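Local structure of acyl-CoA N-acyltransferases (NAT) superfamily protein (Arabidopsis thaliana, 6TH0) at residues A[47-52]-A[61-66]; A[94-99]-A[133-138]; A[98-103]-A[114-119]. The protein probably transfers the acetyl group of acetyl-CoA to the N-terminal methionine of transmembrane proteins and to protein lysines, this chain holding its GNAT domain. All blocks are in the same frame, centred on the assembly; numbering follows the deposited sequence.

Contact 1. Residues A[47-52]-A[61-66]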
loop_
_atom_site.group_PDB
_atom_site.type_symbol
_atom_site.label_atom_id
_atom_site.label_comp_id
_atom_site.label_asym_id
_atom_site.label_seq_id
_atom_site.Cartn_x
_atom_site.Cartn_y
_atom_site.Cartn_z
ATOM N N SER A 47 -6.790 2.273 -4.693
ATOM C CA SER A 47 -6.883 1.902 -3.292
ATOM C C SER A 47 -8.053 0.965 -3.049
ATOM O O SER A 47 -8.971 0.844 -3.866
ATOM C CB SER A 47 -7.026 3.153 -2.427
ATOM O OG SER A 47 -8.188 3.856 -2.819
ATOM N N TRP A 48 -7.982 0.283 -1.910
ATOM C CA TRP A 48 -8.966 -0.712 -1.525
ATOM C C TRP A 48 -9.325 -0.525 -0.061
ATOM O O TRP A 48 -8.460 -0.233 0.768
ATOM C CB TRP A 48 -8.448 -2.126 -1.765
ATOM C CG TRP A 48 -8.393 -2.485 -3.208
ATOM C CD1 TRP A 48 -9.353 -3.140 -3.922
ATOM C CD2 TRP A 48 -7.328 -2.206 -4.133
ATOM N NE1 TRP A 48 -8.952 -3.294 -5.223
ATOM C CE2 TRP A 48 -7.710 -2.736 -5.378
ATOM C CE3 TRP A 48 -6.088 -1.570 -4.024
ATOM C CZ2 TRP A 48 -6.901 -2.642 -6.519
ATOM C CZ3 TRP A 48 -5.280 -1.484 -5.146
ATOM C CH2 TRP A 48 -5.696 -2.012 -6.386
ATOM N N ALA A 49 -10.597 -0.702 0.247
ATOM C CA ALA A 49 -11.080 -0.698 1.614
ATOM C C ALA A 49 -11.499 -2.115 1.971
ATOM O O ALA A 49 -11.957 -2.875 1.118
ATOM C CB ALA A 49 -12.261 0.266 1.785
ATOM N N ALA A 50 -11.294 -2.474 3.227
ATOM C CA ALA A 50 -11.866 -3.681 3.808
ATOM C C ALA A 50 -13.026 -3.265 4.693
ATOM O O ALA A 50 -12.896 -2.323 5.478
ATOM C CB ALA A 50 -10.828 -4.447 4.631
ATOM N N VAL A 51 -14.164 -3.940 4.546
ATOM C CA VAL A 51 -15.341 -3.647 5.351
ATOM C C VAL A 51 -15.918 -4.938 5.912
ATOM O O VAL A 51 -15.777 -6.016 5.326
ATOM C CB VAL A 51 -16.419 -2.890 4.536
ATOM C CG1 VAL A 51 -15.842 -1.603 3.953
ATOM C CG2 VAL A 51 -16.984 -3.784 3.428
ATOM N N ASP A 52 -16.532 -4.828 7.086
ATOM C CA ASP A 52 -17.319 -5.900 7.689
ATOM C C ASP A 52 -18.767 -5.416 7.684
ATOM O O ASP A 52 -19.205 -4.736 8.612
ATOM C CB ASP A 52 -16.826 -6.223 9.095
ATOM C CG ASP A 52 -17.632 -7.317 9.771
ATOM O OD1 ASP A 52 -18.587 -7.853 9.169
ATOM O OD2 ASP A 52 -17.308 -7.633 10.931
ATOM N N GLU A 61 -20.830 -0.267 6.550
ATOM C CA GLU A 61 -20.093 0.220 5.386
ATOM C C GLU A 61 -18.815 0.976 5.747
ATOM O O GLU A 61 -18.051 1.348 4.845
ATOM C CB GLU A 61 -20.997 1.121 4.535
ATOM C CG GLU A 61 -21.858 0.386 3.516
ATOM C CD GLU A 61 -21.061 -0.552 2.631
ATOM O OE1 GLU A 61 -19.926 -0.199 2.250
ATOM O OE2 GLU A 61 -21.572 -1.648 2.320
ATOM N N GLU A 62 -18.552 1.181 7.035
ATOM C CA GLU A 62 -17.347 1.869 7.482
ATOM C C GLU A 62 -16.130 0.968 7.325
ATOM O O GLU A 62 -16.147 -0.189 7.751
ATOM C CB GLU A 62 -17.503 2.301 8.941
ATOM C CG GLU A 62 -16.376 3.182 9.466
ATOM C CD GLU A 62 -16.488 3.457 10.957
ATOM O OE1 GLU A 62 -16.583 2.485 11.735
ATOM O OE2 GLU A 62 -16.496 4.645 11.348
ATOM N N LEU A 63 -15.074 1.480 6.698
ATOM C CA LEU A 63 -13.914 0.632 6.452
ATOM C C LEU A 63 -13.197 0.301 7.758
ATOM O O LEU A 63 -13.143 1.114 8.687
ATOM C CB LEU A 63 -12.948 1.301 5.467
ATOM C CG LEU A 63 -12.248 2.610 5.844
ATOM C CD1 LEU A 63 -10.983 2.340 6.621
ATOM C CD2 LEU A 63 -11.930 3.423 4.587
ATOM N N ILE A 64 -12.657 -0.912 7.834
ATOM C CA ILE A 64 -11.828 -1.333 8.956
ATOM C C ILE A 64 -10.421 -1.720 8.505
ATOM O O ILE A 64 -9.599 -2.162 9.313
ATOM C CB ILE A 64 -12.514 -2.467 9.747
ATOM C CG1 ILE A 64 -12.996 -3.583 8.822
ATOM C CG2 ILE A 64 -13.705 -1.908 10.513
ATOM C CD1 ILE A 64 -11.896 -4.482 8.297
ATOM N N GLY A 65 -10.120 -1.523 7.228
ATOM C CA GLY A 65 -8.785 -1.752 6.712
ATOM C C GLY A 65 -8.667 -1.001 5.406
ATOM O O GLY A 65 -9.671 -0.644 4.790
ATOM N N PHE A 66 -7.428 -0.729 5.006
ATOM C CA PHE A 66 -7.223 0.054 3.793
ATOM C C PHE A 66 -5.850 -0.270 3.227
ATOM O O PHE A 66 -4.948 -0.691 3.955
ATOM C CB PHE A 66 -7.324 1.558 4.091
ATOM C CG PHE A 66 -6.322 2.021 5.072
ATOM C CD1 PHE A 66 -5.047 2.374 4.662
ATOM C CD2 PHE A 66 -6.612 2.015 6.433
ATOM C CE1 PHE A 66 -4.084 2.758 5.591
ATOM C CE2 PHE A 66 -5.663 2.400 7.353
ATOM C CZ PHE A 66 -4.408 2.789 6.942
HETATM O O HOH W 1 -17.233 -2.326 7.947
#

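Contact 2. Residues A[94-99]-A[133-138]. With ACO (acetyl coenzyme *a), chain C.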
loop_
_atom_site.group_PDB
_atom_site.type_symbol
_atom_site.label_atom_id
_atom_site.label_comp_id
_atom_site.label_asym_id
_atom_site.label_seq_id
_atom_site.Cartn_x
_atom_site.Cartn_y
_atom_site.Cartn_z
ATOM N N LEU A 94 5.137 0.618 -12.462
ATOM C CA LEU A 94 5.210 -0.071 -11.184
ATOM C C LEU A 94 4.077 0.454 -10.324
ATOM O O LEU A 94 3.626 1.586 -10.508
ATOM C CB LEU A 94 6.547 0.175 -10.494
ATOM C CG LEU A 94 7.767 -0.448 -11.141
ATOM C CD1 LEU A 94 9.029 0.208 -10.625
ATOM C CD2 LEU A 94 7.775 -1.938 -10.845
ATOM N N VAL A 95 3.589 -0.392 -9.414
ATOM C CA VAL A 95 2.651 0.030 -8.378
ATOM C C VAL A 95 3.431 0.196 -7.083
ATOM O O VAL A 95 4.174 -0.710 -6.684
ATOM C CB VAL A 95 1.500 -0.978 -8.219
ATOM C CG1 VAL A 95 0.547 -0.530 -7.114
ATOM C CG2 VAL A 95 0.750 -1.123 -9.548
ATOM N N TYR A 96 3.290 1.363 -6.448
ATOM C CA TYR A 96 3.964 1.687 -5.193
ATOM C C TYR A 96 2.937 1.738 -4.067
ATOM O O TYR A 96 2.086 2.628 -4.043
ATOM C CB TYR A 96 4.693 3.032 -5.315
ATOM C CG TYR A 96 5.467 3.448 -4.078
ATOM C CD1 TYR A 96 6.691 2.855 -3.765
ATOM C CD2 TYR A 96 4.982 4.447 -3.234
ATOM C CE1 TYR A 96 7.406 3.225 -2.638
ATOM C CE2 TYR A 96 5.684 4.823 -2.099
ATOM C CZ TYR A 96 6.890 4.217 -1.804
ATOM O OH TYR A 96 7.582 4.610 -0.679
ATOM N N ILE A 97 3.042 0.819 -3.105
ATOM C CA ILE A 97 2.126 0.879 -1.968
ATOM C C ILE A 97 2.556 2.018 -1.063
ATOM O O ILE A 97 3.728 2.108 -0.661
ATOM C CB ILE A 97 2.098 -0.453 -1.206
ATOM C CG1 ILE A 97 1.391 -1.530 -2.032
ATOM C CG2 ILE A 97 1.412 -0.246 0.182
ATOM C CD1 ILE A 97 1.627 -2.933 -1.523
ATOM N N LEU A 98 1.612 2.912 -0.771
ATOM C CA LEU A 98 1.826 4.082 0.066
ATOM C C LEU A 98 1.481 3.766 1.523
ATOM O O LEU A 98 2.317 3.918 2.416
ATOM C CB LEU A 98 0.952 5.234 -0.408
ATOM C CG LEU A 98 1.250 5.780 -1.823
ATOM C CD1 LEU A 98 0.022 6.459 -2.372
ATOM C CD2 LEU A 98 2.369 6.787 -1.699
ATOM N N THR A 99 0.248 3.338 1.767
ATOM C CA THR A 99 -0.181 3.076 3.138
ATOM C C THR A 99 -0.950 1.765 3.204
ATOM O O THR A 99 -1.508 1.284 2.218
ATOM C CB THR A 99 -1.048 4.209 3.689
ATOM O OG1 THR A 99 -2.331 4.202 3.049
ATOM C CG2 THR A 99 -0.381 5.570 3.501
ATOM N N TYR A 133 6.224 -2.284 -5.355
ATOM C CA TYR A 133 7.275 -1.992 -4.383
ATOM C C TYR A 133 6.745 -1.019 -3.338
ATOM O O TYR A 133 5.655 -0.456 -3.466
ATOM C CB TYR A 133 8.572 -1.474 -5.043
ATOM C CG TYR A 133 8.608 -0.041 -5.564
ATOM C CD1 TYR A 133 7.870 0.349 -6.686
ATOM C CD2 TYR A 133 9.436 0.911 -4.967
ATOM C CE1 TYR A 133 7.923 1.669 -7.160
ATOM C CE2 TYR A 133 9.502 2.218 -5.438
ATOM C CZ TYR A 133 8.751 2.597 -6.537
ATOM O OH TYR A 133 8.831 3.911 -7.006
ATOM N N LEU A 134 7.496 -0.893 -2.254
ATOM C CA LEU A 134 7.100 -0.064 -1.127
ATOM C C LEU A 134 8.285 0.046 -0.180
ATOM O O LEU A 134 9.301 -0.638 -0.337
ATOM C CB LEU A 134 5.882 -0.658 -0.414
ATOM C CG LEU A 134 6.222 -1.980 0.290
ATOM C CD1 LEU A 134 5.328 -2.120 1.486
ATOM C CD2 LEU A 134 6.102 -3.216 -0.623
ATOM N N HIS A 135 8.122 0.889 0.827
ATOM C CA HIS A 135 9.086 1.029 1.900
ATOM C C HIS A 135 8.393 0.713 3.214
ATOM O O HIS A 135 7.244 1.105 3.431
ATOM C CB HIS A 135 9.693 2.438 1.937
ATOM C CG HIS A 135 10.513 2.774 0.732
ATOM N ND1 HIS A 135 9.978 3.339 -0.404
ATOM C CD2 HIS A 135 11.838 2.639 0.499
ATOM C CE1 HIS A 135 10.940 3.535 -1.290
ATOM N NE2 HIS A 135 12.079 3.118 -0.765
ATOM N N VAL A 136 9.092 -0.026 4.066
ATOM C CA VAL A 136 8.614 -0.401 5.384
ATOM C C VAL A 136 9.523 0.244 6.417
ATOM O O VAL A 136 10.752 0.232 6.270
ATOM C CB VAL A 136 8.611 -1.940 5.535
ATOM C CG1 VAL A 136 8.130 -2.356 6.899
ATOM C CG2 VAL A 136 7.783 -2.581 4.418
ATOM N N ILE A 137 8.931 0.798 7.478
ATOM C CA ILE A 137 9.759 1.287 8.566
ATOM C C ILE A 137 10.577 0.116 9.086
ATOM O O ILE A 137 10.036 -0.968 9.327
ATOM C CB ILE A 137 8.881 1.880 9.673
ATOM C CG1 ILE A 137 8.194 3.152 9.174
ATOM C CG2 ILE A 137 9.711 2.132 10.913
ATOM C CD1 ILE A 137 7.168 3.710 10.163
ATOM N N ALA A 138 11.879 0.340 9.293
ATOM C CA ALA A 138 12.808 -0.778 9.471
ATOM C C ALA A 138 12.626 -1.511 10.796
ATOM O O ALA A 138 13.041 -2.671 10.907
ATOM C CB ALA A 138 14.250 -0.298 9.348
HETATM N N1A ACO C . -5.209 -17.049 12.976
HETATM C C2A ACO C . -4.117 -16.596 13.681
HETATM N N3A ACO C . -3.121 -15.765 13.328
HETATM C C4A ACO C . -3.266 -15.313 12.022
HETATM C C5A ACO C . -4.347 -15.691 11.164
HETATM C C6A ACO C . -5.307 -16.575 11.694
HETATM N N6A ACO C . -6.367 -16.973 10.921
HETATM N N7A ACO C . -4.236 -15.080 9.909
HETATM C C8A ACO C . -3.109 -14.346 10.006
HETATM N N9A ACO C . -2.489 -14.454 11.251
HETATM C C1B ACO C . -1.252 -13.811 11.698
HETATM C C2B ACO C . -0.125 -13.719 10.569
HETATM O O2B ACO C . 0.545 -14.906 10.484
HETATM C C3B ACO C . 0.717 -12.613 11.363
HETATM O O3B ACO C . 1.279 -13.284 12.381
HETATM P P3B ACO C . 2.913 -12.598 12.878
HETATM O O7A ACO C . 2.363 -11.358 13.532
HETATM O O8A ACO C . 3.486 -13.666 13.794
HETATM O O9A ACO C . 3.536 -12.393 11.518
HETATM C C4B ACO C . -0.402 -11.630 11.846
HETATM O O4B ACO C . -1.579 -12.458 12.123
HETATM C C5B ACO C . -0.680 -10.521 10.814
HETATM O O5B ACO C . -0.966 -11.049 9.557
HETATM P P1A ACO C . -2.305 -10.293 8.959
HETATM O O1A ACO C . -3.464 -10.564 9.845
HETATM O O2A ACO C . -2.358 -10.591 7.487
HETATM O O3A ACO C . -2.104 -8.612 9.010
HETATM P P2A ACO C . -3.121 -7.815 9.935
HETATM O O4A ACO C . -4.467 -7.685 9.322
HETATM O O5A ACO C . -2.990 -8.115 11.405
HETATM O O6A ACO C . -2.549 -6.179 9.821
HETATM C CBP ACO C . -0.724 -4.611 9.776
HETATM C CCP ACO C . -1.166 -6.137 9.719
HETATM C CDP ACO C . -1.222 -3.952 8.511
HETATM C CEP ACO C . 0.799 -4.503 9.876
HETATM C CAP ACO C . -1.421 -4.035 11.037
HETATM O OAP ACO C . -0.799 -4.511 12.228
HETATM C C9P ACO C . -1.413 -2.511 11.123
HETATM O O9P ACO C . -2.357 -1.869 10.717
HETATM N N8P ACO C . -0.347 -1.891 11.742
HETATM C C7P ACO C . -0.272 -0.398 11.872
HETATM C C6P ACO C . -0.125 0.246 10.524
HETATM C C5P ACO C . 1.181 -0.203 9.968
HETATM O O5P ACO C . 2.195 -0.386 10.624
HETATM N N4P ACO C . 1.212 -0.427 8.606
HETATM C C3P ACO C . 2.495 -0.888 8.077
HETATM C C2P ACO C . 2.649 -0.426 6.673
HETATM S S1P ACO C . 4.304 -1.015 6.066
HETATM C C ACO C . 5.239 0.419 6.595
HETATM O O ACO C . 5.991 0.398 7.539
HETATM C CH3 ACO C . 5.017 1.645 5.873
HETATM O O HOH W 2 5.876 2.704 1.048
#

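Contact 3. Residues A[98-103]-A[114-119]. With ACO (acetyl coenzyme *a), chain C.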
loop_
_atom_site.group_PDB
_atom_site.type_symbol
_atom_site.label_atom_id
_atom_site.label_comp_id
_atom_site.label_asym_id
_atom_site.label_seq_id
_atom_site.Cartn_x
_atom_site.Cartn_y
_atom_site.Cartn_z
ATOM N N LEU A 98 1.612 2.912 -0.771
ATOM C CA LEU A 98 1.826 4.082 0.066
ATOM C C LEU A 98 1.481 3.766 1.523
ATOM O O LEU A 98 2.317 3.918 2.416
ATOM C CB LEU A 98 0.952 5.234 -0.408
ATOM C CG LEU A 98 1.250 5.780 -1.823
ATOM C CD1 LEU A 98 0.022 6.459 -2.372
ATOM C CD2 LEU A 98 2.369 6.787 -1.699
ATOM N N THR A 99 0.248 3.338 1.767
ATOM C CA THR A 99 -0.181 3.076 3.138
ATOM C C THR A 99 -0.950 1.765 3.204
ATOM O O THR A 99 -1.508 1.284 2.218
ATOM C CB THR A 99 -1.048 4.209 3.689
ATOM O OG1 THR A 99 -2.331 4.202 3.049
ATOM C CG2 THR A 99 -0.381 5.570 3.501
ATOM N N LEU A 100 -0.966 1.186 4.405
ATOM C CA LEU A 100 -1.656 -0.069 4.660
ATOM C C LEU A 100 -1.956 -0.085 6.148
ATOM O O LEU A 100 -1.078 0.278 6.925
ATOM C CB LEU A 100 -0.786 -1.267 4.274
ATOM C CG LEU A 100 -1.201 -2.637 4.778
ATOM C CD1 LEU A 100 -2.396 -3.142 3.984
ATOM C CD2 LEU A 100 -0.037 -3.613 4.680
ATOM N N GLY A 101 -3.179 -0.447 6.528
ATOM C CA GLY A 101 -3.530 -0.520 7.939
ATOM C C GLY A 101 -4.789 -1.322 8.147
ATOM O O GLY A 101 -5.667 -1.362 7.282
ATOM N N VAL A 102 -4.893 -1.945 9.323
ATOM C CA VAL A 102 -6.082 -2.669 9.758
ATOM C C VAL A 102 -6.386 -2.206 11.184
ATOM O O VAL A 102 -5.463 -2.017 11.980
ATOM C CB VAL A 102 -5.872 -4.200 9.686
ATOM C CG1 VAL A 102 -7.082 -4.942 10.202
ATOM C CG2 VAL A 102 -5.528 -4.661 8.231
ATOM N N VAL A 103 -7.662 -1.956 11.499
ATOM C CA VAL A 103 -7.952 -1.496 12.854
ATOM C C VAL A 103 -7.579 -2.596 13.852
ATOM O O VAL A 103 -7.741 -3.795 13.599
ATOM C CB VAL A 103 -9.406 -1.037 13.077
ATOM C CG1 VAL A 103 -9.847 0.046 12.054
ATOM C CG2 VAL A 103 -10.358 -2.200 13.106
ATOM N N ALA A 114 -4.706 -9.969 2.600
ATOM C CA ALA A 114 -5.664 -9.885 1.499
ATOM C C ALA A 114 -5.601 -8.528 0.807
ATOM O O ALA A 114 -5.703 -8.445 -0.423
ATOM C CB ALA A 114 -7.078 -10.170 1.996
ATOM N N LEU A 115 -5.407 -7.458 1.575
ATOM C CA LEU A 115 -5.307 -6.132 0.968
ATOM C C LEU A 115 -4.105 -6.053 0.030
ATOM O O LEU A 115 -4.214 -5.577 -1.108
ATOM C CB LEU A 115 -5.230 -5.061 2.065
ATOM C CG LEU A 115 -6.547 -4.741 2.787
ATOM C CD1 LEU A 115 -6.284 -3.963 4.076
ATOM C CD2 LEU A 115 -7.525 -3.966 1.895
ATOM N N ILE A 116 -2.944 -6.526 0.484
ATOM C CA ILE A 116 -1.774 -6.564 -0.391
ATOM C C ILE A 116 -2.058 -7.414 -1.620
ATOM O O ILE A 116 -1.709 -7.042 -2.751
ATOM C CB ILE A 116 -0.556 -7.087 0.383
ATOM C CG1 ILE A 116 -0.197 -6.119 1.511
ATOM C CG2 ILE A 116 0.617 -7.273 -0.553
ATOM C CD1 ILE A 116 0.742 -6.776 2.547
ATOM N N ASN A 117 -2.720 -8.557 -1.424
ATOM C CA ASN A 117 -3.069 -9.413 -2.551
ATOM C C ASN A 117 -3.846 -8.637 -3.613
ATOM O O ASN A 117 -3.618 -8.808 -4.821
ATOM C CB ASN A 117 -3.872 -10.611 -2.040
ATOM C CG ASN A 117 -4.140 -11.628 -3.108
ATOM O OD1 ASN A 117 -3.252 -11.967 -3.884
ATOM N ND2 ASN A 117 -5.368 -12.126 -3.161
ATOM N N GLU A 118 -4.770 -7.774 -3.180
ATOM C CA GLU A 118 -5.515 -6.946 -4.127
ATOM C C GLU A 118 -4.578 -6.087 -4.964
ATOM O O GLU A 118 -4.776 -5.938 -6.175
ATOM C CB GLU A 118 -6.514 -6.060 -3.383
ATOM C CG GLU A 118 -7.627 -6.825 -2.680
ATOM C CD GLU A 118 -8.513 -7.578 -3.649
ATOM O OE1 GLU A 118 -8.614 -7.139 -4.808
ATOM O OE2 GLU A 118 -9.095 -8.616 -3.262
ATOM N N VAL A 119 -3.543 -5.523 -4.342
ATOM C CA VAL A 119 -2.620 -4.671 -5.081
ATOM C C VAL A 119 -1.816 -5.490 -6.088
ATOM O O VAL A 119 -1.629 -5.074 -7.235
ATOM C CB VAL A 119 -1.693 -3.922 -4.110
ATOM C CG1 VAL A 119 -0.725 -3.051 -4.889
ATOM C CG2 VAL A 119 -2.515 -3.072 -3.110
HETATM N N1A ACO C . -5.209 -17.049 12.976
HETATM C C2A ACO C . -4.117 -16.596 13.681
HETATM N N3A ACO C . -3.121 -15.765 13.328
HETATM C C4A ACO C . -3.266 -15.313 12.022
HETATM C C5A ACO C . -4.347 -15.691 11.164
HETATM C C6A ACO C . -5.307 -16.575 11.694
HETATM N N6A ACO C . -6.367 -16.973 10.921
HETATM N N7A ACO C . -4.236 -15.080 9.909
HETATM C C8A ACO C . -3.109 -14.346 10.006
HETATM N N9A ACO C . -2.489 -14.454 11.251
HETATM C C1B ACO C . -1.252 -13.811 11.698
HETATM C C2B ACO C . -0.125 -13.719 10.569
HETATM O O2B ACO C . 0.545 -14.906 10.484
HETATM C C3B ACO C . 0.717 -12.613 11.363
HETATM O O3B ACO C . 1.279 -13.284 12.381
HETATM P P3B ACO C . 2.913 -12.598 12.878
HETATM O O7A ACO C . 2.363 -11.358 13.532
HETATM O O8A ACO C . 3.486 -13.666 13.794
HETATM O O9A ACO C . 3.536 -12.393 11.518
HETATM C C4B ACO C . -0.402 -11.630 11.846
HETATM O O4B ACO C . -1.579 -12.458 12.123
HETATM C C5B ACO C . -0.680 -10.521 10.814
HETATM O O5B ACO C . -0.966 -11.049 9.557
HETATM P P1A ACO C . -2.305 -10.293 8.959
HETATM O O1A ACO C . -3.464 -10.564 9.845
HETATM O O2A ACO C . -2.358 -10.591 7.487
HETATM O O3A ACO C . -2.104 -8.612 9.010
HETATM P P2A ACO C . -3.121 -7.815 9.935
HETATM O O4A ACO C . -4.467 -7.685 9.322
HETATM O O5A ACO C . -2.990 -8.115 11.405
HETATM O O6A ACO C . -2.549 -6.179 9.821
HETATM C CBP ACO C . -0.724 -4.611 9.776
HETATM C CCP ACO C . -1.166 -6.137 9.719
HETATM C CDP ACO C . -1.222 -3.952 8.511
HETATM C CEP ACO C . 0.799 -4.503 9.876
HETATM C CAP ACO C . -1.421 -4.035 11.037
HETATM O OAP ACO C . -0.799 -4.511 12.228
HETATM C C9P ACO C . -1.413 -2.511 11.123
HETATM O O9P ACO C . -2.357 -1.869 10.717
HETATM N N8P ACO C . -0.347 -1.891 11.742
HETATM C C7P ACO C . -0.272 -0.398 11.872
HETATM C C6P ACO C . -0.125 0.246 10.524
HETATM C C5P ACO C . 1.181 -0.203 9.968
HETATM O O5P ACO C . 2.195 -0.386 10.624
HETATM N N4P ACO C . 1.212 -0.427 8.606
HETATM C C3P ACO C . 2.495 -0.888 8.077
HETATM C C2P ACO C . 2.649 -0.426 6.673
HETATM S S1P ACO C . 4.304 -1.015 6.066
HETATM C C ACO C . 5.239 0.419 6.595
HETATM O O ACO C . 5.991 0.398 7.539
HETATM C CH3 ACO C . 5.017 1.645 5.873
#

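Contact 1. Residues A[47-52]-A[61-66]
Ile64 brings its CD1 methyl to 3.8 Å from Ala50 CB. CG1 of Ile64 sits between the backbone N and the carbonyl carbon (chi1 50°), a rotamer that turns the ethyl arm back across the hairpin, so that CG1 and CD1 both rest against Ala50 O as well. The same oxygen receives the backbone N of Ile64 at 2.8 Å, and a weak second donor, Gly65 N. Two consecutive residues thus face Ala50, the definition of a classic beta bulge, here in the pairing of strand 63-73 with strand 45-52. The other side of the bulge is closed by Ala50 N, which gives a straight bond (175°) to Gly65 O at 2.9 Å. Gly65, with no side chain, brings its CA to 4.0 Å from the methyl of Ala50. On the reverse face Ala49 CB meets Leu63 CB at 3.9 Å. Val51 uses its CG1 branch to cover the backbone, 3.8 Å from Glu61 O. The two large rings turn outward from the hairpin: Phe66 points its ring into helix 16-26, where it meets His23, and Trp48 reaches helix 111-123. Ile64 and Ala50 also share Ile111 of that helix as a neighbour. With an alanine here in place of Ile64, the ethyl arm is gone, and the Ala50 methyl would probably be left partly uncovered, with a gap beside Ile111. Toward the hairpin's connecting turn a water accepts a hydrogen bond from Asp52 N at 2.7 Å, while Asp52 OD1 turns to Ser54 N. The chemistry implies division of labour: one carbonyl oxygen with two unequal donors fixes the bulge, and small apolar groups let the strands close up around it.

Contact 2. Residues A[94-99]-A[133-138]
The beta-alpha-beta crossover of the GNAT fold brings the parallel strands 93-102 and 129-137 side by side, and Tyr96 faces Tyr133 in a parallel bridge. Tyr133 N donates to Val95 O at 2.9 Å, and Ile97 N to Tyr133 O, also at 2.9 Å. Beyond this point the strands splay, their segment axes 29° apart, opening the cleft that in GNAT enzymes admits the acyl end of the cofactor. A water fills in for the missing strand bonds, donating to Ile97 O at 2.8 Å and accepting a hydrogen bond from His135 N at 2.9 Å. On the face carrying Tyr96 and Tyr133 the two tyrosines form a T-shaped pair with planes at 60°. The edge of Tyr96 comes down on one face of Tyr133, off centre toward the rim, with CD1 only 3.3 Å from Tyr133 CE2. Having CG of Tyr96 opposite its backbone N (chi1 -178°) lays the ring along the neighbouring strand, and its hydroxyl arrives at the edge of the imidazole of His135, where OH and ND1 share a hydrogen bond of 2.7 Å. Leu94 closes the rim of Tyr133 with its CB, and Ile97 CB touches Leu134 CB. Further on, Ile137 N grips the acetyl oxygen O of acetyl-CoA at 3.0 Å. His135 is held from two directions, by Tyr96 at ND1 and by Glu78 at NE2, which should fix the rotation of its ring, while the backbone N-H of Ile137 is likely to polarise the thioester carbonyl lying between the parted strands.

Contact 3. Residues A[98-103]-A[114-119]
The acetyl-CoA pocket has one wall in strand 98-102, whose Leu100 packs its side chain against helix 111-123. Its isobutyl fork divides the work. CD1 meets Leu115 CB at 3.9 Å, and CD2 meets Ile116 CD1 at the same 3.9 Å, the Leu100 and Ile116 side chains lying roughly at right angles. A first torsion of 165° sets CG away from the backbone N, which carries the fork toward the helix. CD2 is also 4.0 Å from CDP, a methyl of the pantetheine arm, so one branch serves helix and cofactor together. Strand and helix segments run roughly antiparallel (149°), as expected for the first half of a beta-alpha-beta crossover; the GNAT signature Arg107 to Ala112, of the form Arg-x-x-Gly-x-Ala, runs into the start of the helix, and its Lys108 and Gly110 backbone nitrogens bind the cofactor. The pantetheine arm follows the strand much as another strand would: its amide N4P donates to Leu100 O at 2.9 Å in a nearly straight bond (171°), and Val102 N returns a bond to O9P, again 2.9 Å. Val102 then leans on the pyrophosphate, its CG2 methyl 3.4 Å from O4A. The same methyl faces the helix more loosely, 4.3 Å from Leu115 CD1. Behind these residues, Leu146 and Tyr147 of helix 141-149 pack on both Leu100 and Ile116.

Read from the N terminus, contact 1 closes first, a short hairpin complete before the others begin. Strand 63-73 then carries the chain to strand 93-102, with which it pairs: Ile64 and Phe66 form probable backbone hydrogen bonds with Val103 and Gly101. Contacts 2 and 3 both start from that strand and share Leu98 and Thr99. Contact 3 returns from helix 111-123 over the shorter excursion, and contact 2 follows after the wider one, at strand 129-137, so the smaller loop falls within the larger. Val119 of the helix packs on Val95 and Ile97, joining the two. Hairpin, strand 93-102, crossover helix and strand 129-137 are thus joined in one sheet-and-helix unit, and contacts 2 and 3 both touch acetyl-CoA.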